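Local coordinates for protein putative oxidoreductase (Bacteroides fragilis NCTC 9343, PDB 3FHL) that is a putative oxidoreductase of the Gfo/Idh/MocA family, with a Rossmann-type domain that probably binds a nicotinamide dinucleotide cofactor, at residues G174-L179 against D212-H217; H182-A187 against I229-S234; A199-L204 against A340-H345. All coordinates share one frame; numbering follows the deposited sequence.

How the contacts relate
All three contacts lie in the C-terminal alpha/beta domain and pack helices on its large mixed sheet. Strands 228-234, 213-221 and 194-202 are consecutive antiparallel neighbours there. Contacts 2, 1 and 3 sit on them in that order. The centres of contacts 1 and 2 are about 8 Å apart, and so are those of contacts 1 and 3; contacts 2 and 3 are about 13 Å apart. Contacts 1 and 2 are stitched by sheet bonds, F214 N to A233 O at 2.9 Å and I216 N to L231 O at 2.8 Å. Contacts 1 and 3 meet where D212 OD1 lies 2.7 Å from L204 N, a probable hydrogen bond.

Contact 1: residues G174-L179 against D212-H217; sequences GLTYNL and DYFIIH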
loop_
_atom_site.group_PDB
_atom_site.type_symbol
_atom_site.label_atom_id
_atom_site.label_comp_id
_atom_site.label_asym_id
_atom_site.label_seq_id
_atom_site.Cartn_x
_atom_site.Cartn_y
_atom_site.Cartn_z
ATOM N N GLY C 174 -10.478 0.787 17.685
ATOM C CA GLY C 174 -9.345 0.631 16.771
ATOM C C GLY C 174 -9.222 1.677 15.675
ATOM O O GLY C 174 -10.089 2.544 15.522
ATOM N N LEU C 175 -8.140 1.584 14.907
ATOM C CA LEU C 175 -7.889 2.486 13.782
ATOM C C LEU C 175 -8.873 2.259 12.638
ATOM O O LEU C 175 -9.243 3.201 11.948
ATOM C CB LEU C 175 -6.463 2.295 13.254
ATOM C CG LEU C 175 -5.815 3.486 12.546
ATOM C CD1 LEU C 175 -5.861 4.714 13.431
ATOM C CD2 LEU C 175 -4.388 3.173 12.165
ATOM N N THR C 176 -9.258 1.002 12.433
ATOM C CA THR C 176 -10.208 0.618 11.371
ATOM C C THR C 176 -11.582 1.262 11.566
ATOM O O THR C 176 -12.251 1.625 10.588
ATOM C CB THR C 176 -10.345 -0.914 11.286
ATOM O OG1 THR C 176 -9.039 -1.492 11.139
ATOM C CG2 THR C 176 -11.212 -1.350 10.076
ATOM N N TYR C 177 -11.994 1.408 12.819
ATOM C CA TYR C 177 -13.195 2.188 13.141
ATOM C C TYR C 177 -12.928 3.686 13.051
ATOM O O TYR C 177 -13.614 4.380 12.313
ATOM C CB TYR C 177 -13.743 1.848 14.530
ATOM C CG TYR C 177 -14.764 0.733 14.547
ATOM C CD1 TYR C 177 -14.422 -0.539 15.017
ATOM C CD2 TYR C 177 -16.074 0.948 14.108
ATOM C CE1 TYR C 177 -15.358 -1.579 15.046
ATOM C CE2 TYR C 177 -17.023 -0.089 14.129
ATOM C CZ TYR C 177 -16.651 -1.351 14.599
ATOM O OH TYR C 177 -17.563 -2.385 14.631
ATOM N N ASN C 178 -11.919 4.172 13.780
ATOM C CA ASN C 178 -11.679 5.607 13.894
ATOM C C ASN C 178 -11.328 6.319 12.584
ATOM O O ASN C 178 -11.924 7.343 12.266
ATOM C CB ASN C 178 -10.642 5.898 14.982
ATOM C CG ASN C 178 -11.181 5.649 16.386
ATOM O OD1 ASN C 178 -12.343 5.943 16.685
ATOM N ND2 ASN C 178 -10.333 5.112 17.255
ATOM N N LEU C 179 -10.375 5.777 11.825
ATOM C CA LEU C 179 -9.964 6.411 10.574
ATOM C C LEU C 179 -10.505 5.697 9.360
ATOM O O LEU C 179 -10.752 6.318 8.332
ATOM C CB LEU C 179 -8.435 6.514 10.468
ATOM C CG LEU C 179 -7.763 7.464 11.467
ATOM C CD1 LEU C 179 -6.287 7.538 11.162
ATOM C CD2 LEU C 179 -8.392 8.844 11.407
ATOM N N ASP C 212 -3.766 -0.827 15.127
ATOM C CA ASP C 212 -3.130 0.444 14.817
ATOM C C ASP C 212 -2.570 0.401 13.404
ATOM O O ASP C 212 -1.711 1.197 13.038
ATOM C CB ASP C 212 -2.055 0.801 15.864
ATOM C CG ASP C 212 -0.998 -0.299 16.055
ATOM O OD1 ASP C 212 -0.805 -1.138 15.156
ATOM O OD2 ASP C 212 -0.336 -0.312 17.120
ATOM N N TYR C 213 -3.085 -0.541 12.613
ATOM C CA TYR C 213 -2.709 -0.681 11.221
ATOM C C TYR C 213 -3.861 -1.391 10.532
ATOM O O TYR C 213 -4.355 -2.395 11.038
ATOM C CB TYR C 213 -1.458 -1.569 11.076
ATOM C CG TYR C 213 -1.126 -1.924 9.647
ATOM C CD1 TYR C 213 -0.238 -1.141 8.917
ATOM C CD2 TYR C 213 -1.721 -3.027 9.011
ATOM C CE1 TYR C 213 0.053 -1.433 7.607
ATOM C CE2 TYR C 213 -1.438 -3.324 7.685
ATOM C CZ TYR C 213 -0.537 -2.518 6.999
ATOM O OH TYR C 213 -0.225 -2.774 5.694
ATOM N N PHE C 214 -4.239 -0.913 9.354
ATOM C CA PHE C 214 -5.127 -1.718 8.500
ATOM C C PHE C 214 -4.771 -1.518 7.052
ATOM O O PHE C 214 -4.275 -0.457 6.667
ATOM C CB PHE C 214 -6.624 -1.428 8.786
ATOM C CG PHE C 214 -7.099 -0.052 8.368
ATOM C CD1 PHE C 214 -7.354 0.253 7.027
ATOM C CD2 PHE C 214 -7.312 0.931 9.318
ATOM C CE1 PHE C 214 -7.785 1.510 6.650
ATOM C CE2 PHE C 214 -7.764 2.187 8.951
ATOM C CZ PHE C 214 -7.989 2.479 7.608
ATOM N N ILE C 215 -4.977 -2.557 6.257
ATOM C CA ILE C 215 -5.031 -2.419 4.818
ATOM C C ILE C 215 -6.321 -3.116 4.362
ATOM O O ILE C 215 -6.610 -4.223 4.799
ATOM C CB ILE C 215 -3.768 -2.959 4.086
ATOM C CG1 ILE C 215 -3.870 -2.689 2.582
ATOM C CG2 ILE C 215 -3.505 -4.456 4.393
ATOM C CD1 ILE C 215 -2.555 -2.701 1.864
ATOM N N ILE C 216 -7.090 -2.438 3.514
ATOM C CA ILE C 216 -8.381 -2.937 3.045
ATOM C C ILE C 216 -8.460 -2.836 1.542
ATOM O O ILE C 216 -8.148 -1.806 0.950
ATOM C CB ILE C 216 -9.559 -2.159 3.696
ATOM C CG1 ILE C 216 -9.537 -2.353 5.221
ATOM C CG2 ILE C 216 -10.898 -2.591 3.085
ATOM C CD1 ILE C 216 -10.409 -1.374 6.007
ATOM N N HIS C 217 -8.903 -3.916 0.916
ATOM C CA HIS C 217 -9.229 -3.885 -0.490
ATOM C C HIS C 217 -10.723 -4.051 -0.641
ATOM O O HIS C 217 -11.291 -5.009 -0.124
ATOM C CB HIS C 217 -8.491 -4.990 -1.243
ATOM C CG HIS C 217 -7.009 -4.818 -1.214
ATOM N ND1 HIS C 217 -6.386 -3.750 -1.816
ATOM C CD2 HIS C 217 -6.037 -5.532 -0.603
ATOM C CE1 HIS C 217 -5.085 -3.828 -1.602
ATOM N NE2 HIS C 217 -4.847 -4.905 -0.874
#
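The short helix 175-178 lies on the mixed sheet of the C-terminal alpha/beta domain, where it meets the start of strand 213-221 through L175, T176 and F214. D212 and Y213 both face G202 on the adjoining strand, which makes a classic beta bulge at this end. No hydrogen bond crosses between the two segments, and the contact is buried packing.

The F214 ring is the main surface. Its chi1 of 69° places CG between the backbone N and the carbonyl carbon, and the ring rises from the strand toward the helix. CD2 and CE2 take the closest ring contacts, obliquely: F214 CD2 is 3.6 Å from T176 CA, and F214 CE2 is 3.5 Å from L175 O. That oxygen is already the acceptor for L179 N in the helix. The main-chain C of L179 makes a looser touch with F214 CZ.

T176 crosses F214 at a slant, with OG1 3.4 Å from F214 CB. The hydroxyl has its polar partner elsewhere, in a hydrogen bond with D211 OD2. The methyl of T176 turns to the next inward-facing residue of the strand, with CG2 4.1 Å from I216 CD1.

L175 points at the bulge. With CG anti to the backbone N (chi1 -154°), its CD2 methyl reaches the D212 peptide and stops 3.4 Å from D212 O.

Contact 2: residues H182-A187 against I229-S234; sequences HLIDQA and ITLKAS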
loop_
_atom_site.group_PDB
_atom_site.type_symbol
_atom_site.label_atom_id
_atom_site.label_comp_id
_atom_site.label_asym_id
_atom_site.label_seq_id
_atom_site.Cartn_x
_atom_site.Cartn_y
_atom_site.Cartn_z
ATOM N N HIS C 182 -13.857 6.989 7.860
ATOM C CA HIS C 182 -13.725 8.119 6.930
ATOM C C HIS C 182 -13.309 7.697 5.520
ATOM O O HIS C 182 -13.842 8.206 4.538
ATOM C CB HIS C 182 -12.722 9.163 7.447
ATOM C CG HIS C 182 -13.086 9.766 8.766
ATOM N ND1 HIS C 182 -14.119 10.665 8.914
ATOM C CD2 HIS C 182 -12.523 9.634 9.990
ATOM C CE1 HIS C 182 -14.192 11.041 10.176
ATOM N NE2 HIS C 182 -13.232 10.432 10.850
ATOM N N LEU C 183 -12.358 6.769 5.423
ATOM C CA LEU C 183 -11.809 6.358 4.126
ATOM C C LEU C 183 -12.789 5.508 3.347
ATOM O O LEU C 183 -12.880 5.628 2.128
ATOM C CB LEU C 183 -10.488 5.576 4.302
ATOM C CG LEU C 183 -9.356 6.306 5.051
ATOM C CD1 LEU C 183 -8.069 5.526 4.958
ATOM C CD2 LEU C 183 -9.131 7.731 4.500
ATOM N N ILE C 184 -13.448 4.593 4.051
ATOM C CA ILE C 184 -14.473 3.744 3.459
ATOM C C ILE C 184 -15.655 4.586 2.960
ATOM O O ILE C 184 -16.111 4.402 1.833
ATOM C CB ILE C 184 -14.973 2.667 4.450
ATOM C CG1 ILE C 184 -13.865 1.646 4.752
ATOM C CG2 ILE C 184 -16.156 1.940 3.845
ATOM C CD1 ILE C 184 -14.026 0.891 6.063
ATOM N N ASP C 185 -16.134 5.511 3.797
ATOM C CA ASP C 185 -17.203 6.435 3.370
ATOM C C ASP C 185 -16.900 7.137 2.046
ATOM O O ASP C 185 -17.710 7.100 1.112
ATOM C CB ASP C 185 -17.498 7.467 4.455
ATOM C CG ASP C 185 -18.581 8.453 4.039
ATOM O OD1 ASP C 185 -19.738 8.014 3.781
ATOM O OD2 ASP C 185 -18.264 9.663 3.968
ATOM N N GLN C 186 -15.707 7.720 1.959
ATOM C CA GLN C 186 -15.225 8.345 0.733
ATOM C C GLN C 186 -15.201 7.384 -0.440
ATOM O O GLN C 186 -15.636 7.752 -1.532
ATOM C CB GLN C 186 -13.825 8.930 0.942
ATOM C CG GLN C 186 -13.763 10.207 1.814
ATOM C CD GLN C 186 -12.327 10.637 2.087
ATOM O OE1 GLN C 186 -11.396 9.870 1.854
ATOM N NE2 GLN C 186 -12.139 11.865 2.584
ATOM N N ALA C 187 -14.712 6.153 -0.228
ATOM C CA ALA C 187 -14.606 5.197 -1.342
ATOM C C ALA C 187 -15.970 4.783 -1.869
ATOM O O ALA C 187 -16.158 4.677 -3.086
ATOM C CB ALA C 187 -13.779 3.956 -0.951
ATOM N N ILE C 229 -8.955 -0.761 -5.506
ATOM C CA ILE C 229 -9.088 0.092 -4.319
ATOM C C ILE C 229 -8.228 -0.382 -3.154
ATOM O O ILE C 229 -8.323 -1.529 -2.733
ATOM C CB ILE C 229 -10.568 0.172 -3.828
ATOM C CG1 ILE C 229 -11.447 0.903 -4.844
ATOM C CG2 ILE C 229 -10.665 0.853 -2.454
ATOM C CD1 ILE C 229 -12.840 1.190 -4.339
ATOM N N THR C 230 -7.388 0.509 -2.629
ATOM C CA THR C 230 -6.655 0.216 -1.395
ATOM C C THR C 230 -6.902 1.316 -0.380
ATOM O O THR C 230 -6.653 2.493 -0.663
ATOM C CB THR C 230 -5.124 0.124 -1.618
ATOM O OG1 THR C 230 -4.842 -0.749 -2.704
ATOM C CG2 THR C 230 -4.434 -0.419 -0.390
ATOM N N LEU C 231 -7.368 0.935 0.806
ATOM C CA LEU C 231 -7.514 1.870 1.927
ATOM C C LEU C 231 -6.583 1.455 3.063
ATOM O O LEU C 231 -6.535 0.283 3.446
ATOM C CB LEU C 231 -8.978 1.923 2.404
ATOM C CG LEU C 231 -10.044 2.000 1.296
ATOM C CD1 LEU C 231 -11.435 1.817 1.877
ATOM C CD2 LEU C 231 -9.957 3.346 0.557
ATOM N N LYS C 232 -5.839 2.410 3.605
ATOM C CA LYS C 232 -4.806 2.092 4.581
ATOM C C LYS C 232 -4.698 3.136 5.660
ATOM O O LYS C 232 -4.919 4.315 5.403
ATOM C CB LYS C 232 -3.437 2.065 3.903
ATOM C CG LYS C 232 -2.959 0.751 3.405
ATOM C CD LYS C 232 -1.517 0.872 2.878
ATOM C CE LYS C 232 -0.485 0.510 3.929
ATOM N NZ LYS C 232 0.862 0.324 3.272
ATOM N N ALA C 233 -4.306 2.702 6.852
ATOM C CA ALA C 233 -3.839 3.632 7.884
ATOM C C ALA C 233 -2.891 2.929 8.825
ATOM O O ALA C 233 -2.985 1.720 9.006
ATOM C CB ALA C 233 -4.997 4.236 8.672
ATOM N N SER C 234 -1.994 3.697 9.444
ATOM C CA SER C 234 -1.008 3.128 10.346
ATOM C C SER C 234 -0.488 4.212 11.266
ATOM O O SER C 234 -0.381 5.369 10.863
ATOM C CB SER C 234 0.166 2.522 9.554
ATOM O OG SER C 234 1.150 1.970 10.427
#
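Helix 182-187 runs nearly antiparallel to strand 229-234, with 163° between their directions and axes 9.0 Å apart. This is helix-on-sheet packing in the C-terminal alpha/beta domain: helix 180-191 covers a face of the mixed sheet, and the closest CA pair is L183 and L231. The contact is buried and holds no hydrogen bond between the segments.

L231 is the residue that three helix positions share. Its CG stands anti to the carbonyl carbon (chi1 -44°), and its two methyls part toward different places on the helix. CD1 goes to I184, whose side chain crosses it at about a right angle, with I184 CG1 3.8 Å from L231 CD1. CD2 faces both L183 O and the A187 methyl, with A187 CB 4.2 Å from L231 CD2. Closer to the backbones, L183 CB and L231 CB are 4.4 Å apart.

I184 also touches I337 and I338 of helix 328-347, which packs beside this helix. K232 turns away, and its amine makes salt bridges to E241 and to E148 and E150 of the second subunit. Of K232, it is the main chain that meets the helix: L183 CD1 lies 3.4 Å from K232 O.

Contact 3: residues A199-L204 against A340-H345; sequences ADLGIL and AAYQSH
H345 has its CG anti to the backbone N (chi1 164°), while L201 turns its CG anti to the carbonyl carbon (chi1 -46°). These two torsions lay the imidazole against the leucine. L201 CB sits 3.9 Å from the ring centroid and 6° off the normal, a CH-pi contact over one face. The ring also nears the main chain, with H345 CE1 3.3 Å from L201 O. At the far end of the leucine, L201 CD1 presses on the Y342 ring, 3.4 Å from CE1, and the two side chains cross nearly at right angles. Y342 OH is hydrogen-bonded to D211 OD1.

Strand 194-202 belongs to the mixed sheet of the C-terminal alpha/beta domain, and helix 328-347 packs on it. Residues 340-345 cross strand residues 199-202 at 79°, with a closest axis approach of 6.6 Å. Two alanines meet here, with A199 CB 3.7 Å from A341 CB. Beside them is a direct hydrogen bond, A199 N to S344 OG, 3.1 Å long and fairly straight, with an N-H...O angle of 161°. The same hydroxyl is hydrogen-bonded to K349 O.

One water joins the strand and helix main chains, donating to both A199 O and S344 O. A second donates to D200 OD1 and lies near H345 ND1. D200 OD1 also forms a salt bridge with K228 of the second subunit, whose amine reaches L201 O as well.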
loop_
_atom_site.group_PDB
_atom_site.type_symbol
_atom_site.label_atom_id
_atom_site.label_comp_id
_atom_site.label_asym_id
_atom_site.label_seq_id
_atom_site.Cartn_x
_atom_site.Cartn_y
_atom_site.Cartn_z
ATOM N N ALA C 199 -9.223 -7.674 4.186
ATOM C CA ALA C 199 -8.518 -6.793 5.116
ATOM C C ALA C 199 -7.446 -7.527 5.898
ATOM O O ALA C 199 -7.591 -8.699 6.225
ATOM C CB ALA C 199 -9.492 -6.148 6.088
ATOM N N ASP C 200 -6.380 -6.808 6.226
ATOM C CA ASP C 200 -5.381 -7.308 7.143
ATOM C C ASP C 200 -5.122 -6.200 8.140
ATOM O O ASP C 200 -4.798 -5.070 7.763
ATOM C CB ASP C 200 -4.101 -7.694 6.384
ATOM C CG ASP C 200 -3.061 -8.395 7.276
ATOM O OD1 ASP C 200 -3.379 -8.782 8.421
ATOM O OD2 ASP C 200 -1.913 -8.569 6.817
ATOM N N LEU C 201 -5.308 -6.526 9.416
ATOM C CA LEU C 201 -5.119 -5.562 10.486
ATOM C C LEU C 201 -3.929 -5.972 11.312
ATOM O O LEU C 201 -3.503 -7.129 11.284
ATOM C CB LEU C 201 -6.352 -5.475 11.400
ATOM C CG LEU C 201 -7.816 -5.378 10.946
ATOM C CD1 LEU C 201 -8.586 -4.684 12.044
ATOM C CD2 LEU C 201 -8.073 -4.696 9.612
ATOM N N GLY C 202 -3.375 -5.019 12.043
ATOM C CA GLY C 202 -2.283 -5.334 12.930
ATOM C C GLY C 202 -2.291 -4.498 14.178
ATOM O O GLY C 202 -2.885 -3.412 14.220
ATOM N N ILE C 203 -1.660 -5.031 15.216
ATOM C CA ILE C 203 -1.236 -4.233 16.358
ATOM C C ILE C 203 0.281 -4.277 16.299
ATOM O O ILE C 203 0.912 -5.272 16.681
ATOM C CB ILE C 203 -1.761 -4.752 17.717
ATOM C CG1 ILE C 203 -3.287 -4.865 17.699
ATOM C CG2 ILE C 203 -1.318 -3.803 18.819
ATOM C CD1 ILE C 203 -3.893 -5.698 18.820
ATOM N N LEU C 204 0.858 -3.206 15.772
ATOM C CA LEU C 204 2.259 -3.187 15.422
ATOM C C LEU C 204 3.094 -2.570 16.540
ATOM O O LEU C 204 4.304 -2.790 16.608
ATOM C CB LEU C 204 2.464 -2.416 14.113
ATOM C CG LEU C 204 1.626 -2.772 12.880
ATOM C CD1 LEU C 204 2.099 -1.898 11.713
ATOM C CD2 LEU C 204 1.700 -4.252 12.517
ATOM N N ALA C 340 -17.091 -6.327 7.844
ATOM C CA ALA C 340 -16.515 -7.270 6.875
ATOM C C ALA C 340 -14.989 -7.295 6.913
ATOM O O ALA C 340 -14.386 -8.351 6.757
ATOM C CB ALA C 340 -17.001 -6.979 5.487
ATOM N N ALA C 341 -14.382 -6.131 7.132
ATOM C CA ALA C 341 -12.934 -6.005 7.285
ATOM C C ALA C 341 -12.432 -6.736 8.539
ATOM O O ALA C 341 -11.444 -7.481 8.484
ATOM C CB ALA C 341 -12.525 -4.522 7.306
ATOM N N TYR C 342 -13.126 -6.543 9.661
ATOM C CA TYR C 342 -12.819 -7.277 10.888
ATOM C C TYR C 342 -12.997 -8.796 10.718
ATOM O O TYR C 342 -12.164 -9.573 11.176
ATOM C CB TYR C 342 -13.605 -6.725 12.087
ATOM C CG TYR C 342 -12.938 -5.515 12.736
ATOM C CD1 TYR C 342 -11.849 -5.668 13.590
ATOM C CD2 TYR C 342 -13.404 -4.225 12.507
ATOM C CE1 TYR C 342 -11.240 -4.564 14.198
ATOM C CE2 TYR C 342 -12.794 -3.115 13.099
ATOM C CZ TYR C 342 -11.708 -3.288 13.937
ATOM O OH TYR C 342 -11.095 -2.189 14.530
ATOM N N GLN C 343 -14.040 -9.203 10.001
ATOM C CA GLN C 343 -14.316 -10.621 9.783
ATOM C C GLN C 343 -13.256 -11.267 8.874
ATOM O O GLN C 343 -12.827 -12.387 9.120
ATOM C CB GLN C 343 -15.726 -10.800 9.209
ATOM C CG GLN C 343 -16.175 -12.253 9.056
ATOM C CD GLN C 343 -17.403 -12.406 8.179
ATOM O OE1 GLN C 343 -18.121 -11.440 7.912
ATOM N NE2 GLN C 343 -17.649 -13.628 7.720
ATOM N N SER C 344 -12.847 -10.551 7.831
ATOM C CA SER C 344 -11.801 -10.997 6.914
ATOM C C SER C 344 -10.472 -11.239 7.604
ATOM O O SER C 344 -9.786 -12.233 7.317
ATOM C CB SER C 344 -11.606 -9.987 5.785
ATOM O OG SER C 344 -10.524 -10.359 4.952
ATOM N N HIS C 345 -10.117 -10.332 8.508
ATOM C CA HIS C 345 -8.893 -10.445 9.285
ATOM C C HIS C 345 -8.980 -11.597 10.292
ATOM O O HIS C 345 -8.083 -12.431 10.343
ATOM C CB HIS C 345 -8.585 -9.122 9.995
ATOM C CG HIS C 345 -7.580 -9.237 11.100
ATOM N ND1 HIS C 345 -6.249 -9.518 10.875
ATOM C CD2 HIS C 345 -7.709 -9.083 12.437
ATOM C CE1 HIS C 345 -5.606 -9.546 12.027
ATOM N NE2 HIS C 345 -6.469 -9.282 12.991
HETATM O O HOH W 1 -7.517 -11.517 5.879
HETATM O O HOH W 2 -5.101 -10.683 9.102
#